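Side-chain contact in hypothetical protein (Clostridium sporogenes ATCC 15579, PDB 4QRK), which is of unknown function but adopts a right-handed beta-helix fold and may take part in cell adhesion: residues E64-K68 against D69-E73. Residues are numbered along the deposited sequence; the frame is centred on the assembly and turned at random.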
ATOM      1  N   GLU A  64       4.926   7.376  17.815  1.00 30.68           N
ATOM      2  CA  GLU A  64       5.271   8.632  18.479  1.00 37.58           C
ATOM      3  C   GLU A  64       4.772   9.777  17.655  1.00 32.72           C
ATOM      4  O   GLU A  64       4.660   9.688  16.447  1.00 35.99           O
ATOM      5  CB  GLU A  64       6.774   8.765  18.744  1.00 40.22           C
ATOM      6  CG  GLU A  64       7.647   8.542  17.550  1.00 55.04           C
ATOM      7  CD  GLU A  64       9.137   8.495  17.893  1.00 52.90           C
ATOM      8  OE1 GLU A  64       9.581   9.319  18.704  1.00 49.84           O
ATOM      9  OE2 GLU A  64       9.869   7.650  17.336  1.00 61.01           O
ATOM     10  N   VAL A  65       4.435  10.855  18.327  1.00 37.64           N
ATOM     11  CA  VAL A  65       4.033  12.066  17.636  1.00 36.04           C
ATOM     12  C   VAL A  65       5.188  13.033  17.727  1.00 40.70           C
ATOM     13  O   VAL A  65       5.538  13.466  18.817  1.00 37.28           O
ATOM     14  CB  VAL A  65       2.837  12.665  18.289  1.00 37.83           C
ATOM     15  CG1 VAL A  65       2.408  13.924  17.544  1.00 45.20           C
ATOM     16  CG2 VAL A  65       1.717  11.623  18.364  1.00 39.55           C
ATOM     17  N   LYS A  66       5.799  13.310  16.582  1.00 43.70           N
ATOM     18  CA  LYS A  66       6.871  14.279  16.462  1.00 49.20           C
ATOM     19  C   LYS A  66       6.346  15.478  15.703  1.00 61.00           C
ATOM     20  O   LYS A  66       6.162  15.383  14.482  1.00 42.78           O
ATOM     21  CB  LYS A  66       8.015  13.729  15.627  1.00 51.07           C
ATOM     22  CG  LYS A  66       8.566  12.424  16.024  1.00 50.68           C
ATOM     23  CD  LYS A  66       9.805  12.195  15.182  1.00 55.58           C
ATOM     24  CE  LYS A  66      10.380  10.809  15.377  1.00 66.97           C
ATOM     25  NZ  LYS A  66      11.537  10.563  14.459  1.00 71.05           N
ATOM     26  N   ASP A  67       6.095  16.590  16.391  1.00 71.36           N
ATOM     27  CA  ASP A  67       5.799  17.833  15.688  1.00 79.02           C
ATOM     28  C   ASP A  67       4.591  17.641  14.764  1.00 72.16           C
ATOM     29  O   ASP A  67       4.657  17.856  13.546  1.00 73.89           O
ATOM     30  CB  ASP A  67       7.033  18.255  14.879  1.00 93.05           C
ATOM     31  CG  ASP A  67       6.969  19.693  14.413  1.00101.96           C
ATOM     32  OD1 ASP A  67       6.338  20.515  15.112  1.00103.26           O
ATOM     33  OD2 ASP A  67       7.562  19.998  13.351  1.00103.68           O
ATOM     34  N   LYS A  68       3.506  17.176  15.361  1.00 58.51           N
ATOM     35  CA  LYS A  68       2.206  17.056  14.699  1.00 56.97           C
ATOM     36  C   LYS A  68       2.120  15.838  13.765  1.00 41.25           C
ATOM     37  O   LYS A  68       1.035  15.495  13.305  1.00 42.88           O
ATOM     38  CB  LYS A  68       1.814  18.355  13.973  1.00 70.06           C
ATOM     39  CG  LYS A  68       1.849  19.605  14.863  1.00 76.08           C
ATOM     40  CD  LYS A  68       0.679  19.643  15.829  1.00 77.15           C
ATOM     41  CE  LYS A  68       0.716  20.888  16.688  1.00 83.58           C
ATOM     42  NZ  LYS A  68      -0.241  20.807  17.831  1.00 86.07           N
ATOM     43  N   ASP A  69       3.242  15.167  13.519  1.00 38.78           N
ATOM     44  CA  ASP A  69       3.252  13.969  12.674  1.00 39.01           C
ATOM     45  C   ASP A  69       3.194  12.726  13.546  1.00 30.73           C
ATOM     46  O   ASP A  69       4.117  12.481  14.326  1.00 43.47           O
ATOM     47  CB  ASP A  69       4.529  13.902  11.831  1.00 44.65           C
ATOM     48  CG  ASP A  69       4.552  14.911  10.693  1.00 57.35           C
ATOM     49  OD1 ASP A  69       3.684  15.809  10.634  1.00 65.87           O
ATOM     50  OD2 ASP A  69       5.460  14.802   9.854  1.00 63.97           O
ATOM     51  N   GLY A  70       2.138  11.932  13.398  1.00 29.01           N
ATOM     52  CA  GLY A  70       2.072  10.641  14.045  1.00 31.98           C
ATOM     53  C   GLY A  70       2.835   9.552  13.291  1.00 39.19           C
ATOM     54  O   GLY A  70       2.355   9.018  12.284  1.00 37.32           O
ATOM     55  N   GLU A  71       4.020   9.217  13.797  1.00 32.78           N
ATOM     56  CA  GLU A  71       4.857   8.188  13.203  1.00 34.68           C
ATOM     57  C   GLU A  71       4.510   6.828  13.770  1.00 30.27           C
ATOM     58  O   GLU A  71       4.804   6.536  14.914  1.00 30.27           O
ATOM     59  CB  GLU A  71       6.331   8.554  13.359  1.00 39.12           C
ATOM     60  CG  GLU A  71       6.616   9.829  12.567  1.00 50.47           C
ATOM     61  CD  GLU A  71       8.077  10.150  12.370  1.00 63.92           C
ATOM     62  OE1 GLU A  71       8.944   9.430  12.921  1.00 66.74           O
ATOM     63  OE2 GLU A  71       8.348  11.152  11.668  1.00 65.55           O
ATOM     64  N   LEU A  72       3.829   6.032  12.939  1.00 29.86           N
ATOM     65  CA  LEU A  72       3.313   4.725  13.323  1.00 29.28           C
ATOM     66  C   LEU A  72       4.049   3.666  12.537  1.00 23.73           C
ATOM     67  O   LEU A  72       3.955   3.603  11.307  1.00 25.71           O
ATOM     68  CB  LEU A  72       1.811   4.632  13.064  1.00 28.03           C
ATOM     69  CG  LEU A  72       1.041   3.324  13.358  1.00 30.66           C
ATOM     70  CD1 LEU A  72       1.335   2.704  14.698  1.00 35.12           C
ATOM     71  CD2 LEU A  72      -0.408   3.620  13.258  1.00 32.90           C
ATOM     72  N   GLU A  73       4.742   2.807  13.262  1.00 29.14           N
ATOM     73  CA  GLU A  73       5.484   1.760  12.629  1.00 23.30           C
ATOM     74  C   GLU A  73       5.002   0.399  13.100  1.00 22.40           C
ATOM     75  O   GLU A  73       4.866   0.142  14.288  1.00 27.33           O
ATOM     76  CB  GLU A  73       6.964   1.914  12.936  1.00 32.55           C
ATOM     77  CG  GLU A  73       7.797   0.847  12.276  1.00 46.25           C
ATOM     78  CD  GLU A  73       9.268   1.100  12.462  1.00 69.83           C
ATOM     79  OE1 GLU A  73       9.770   0.953  13.607  1.00 76.93           O
ATOM     80  OE2 GLU A  73       9.903   1.476  11.458  1.00 73.60           O
TER
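With CG anti to the carbonyl carbon (chi1 -53°) and every later torsion extended, Lys66 rises from the sheet as a straight rod; Glu71, with a similar first torsion (chi1 -64°) and an extended chain, reaches over from the neighbouring strand. The two side chains cross at about a right angle, and one carboxylate oxygen does most of the touching: Glu71 OE1 forms a salt bridge with Lys66 NZ at 3.2 Å and lies equally near the methylene Lys66 CE, 3.2 Å away. This diagonal pair shares its face of the sheet with Glu64 and Asp69. Glu64 OE2 lies 4.8 Å from Glu71 OE1, a like-charge proximity that the lysine probably offsets in part.

Beneath the salt bridge, Glu64 and Glu71 form a hydrogen-bonded antiparallel pair, with Glu71 N 2.8 Å from Glu64 O. Lys66 and Asp69 make the closing pair: Lys66 N donates to Asp69 O at 2.9 Å, while Asp69 N meets Lys66 O at 3.1 Å from above the carbonyl plane. Between them Val65 and Gly70 form the non-hydrogen-bonded pair, and Val65 CA lies 3.3 Å from Asp69 O in a CA-H...O contact.

On its other side, strand 69-75 bonds to strand 24-32 through Gly70 and Leu72. Asp67 and Lys68, both with positive phi, occupy the central positions of the type I' turn from Lys66 to Asp69, making this a tight beta hairpin with a two-residue loop at the edge of a beta-helix sheet.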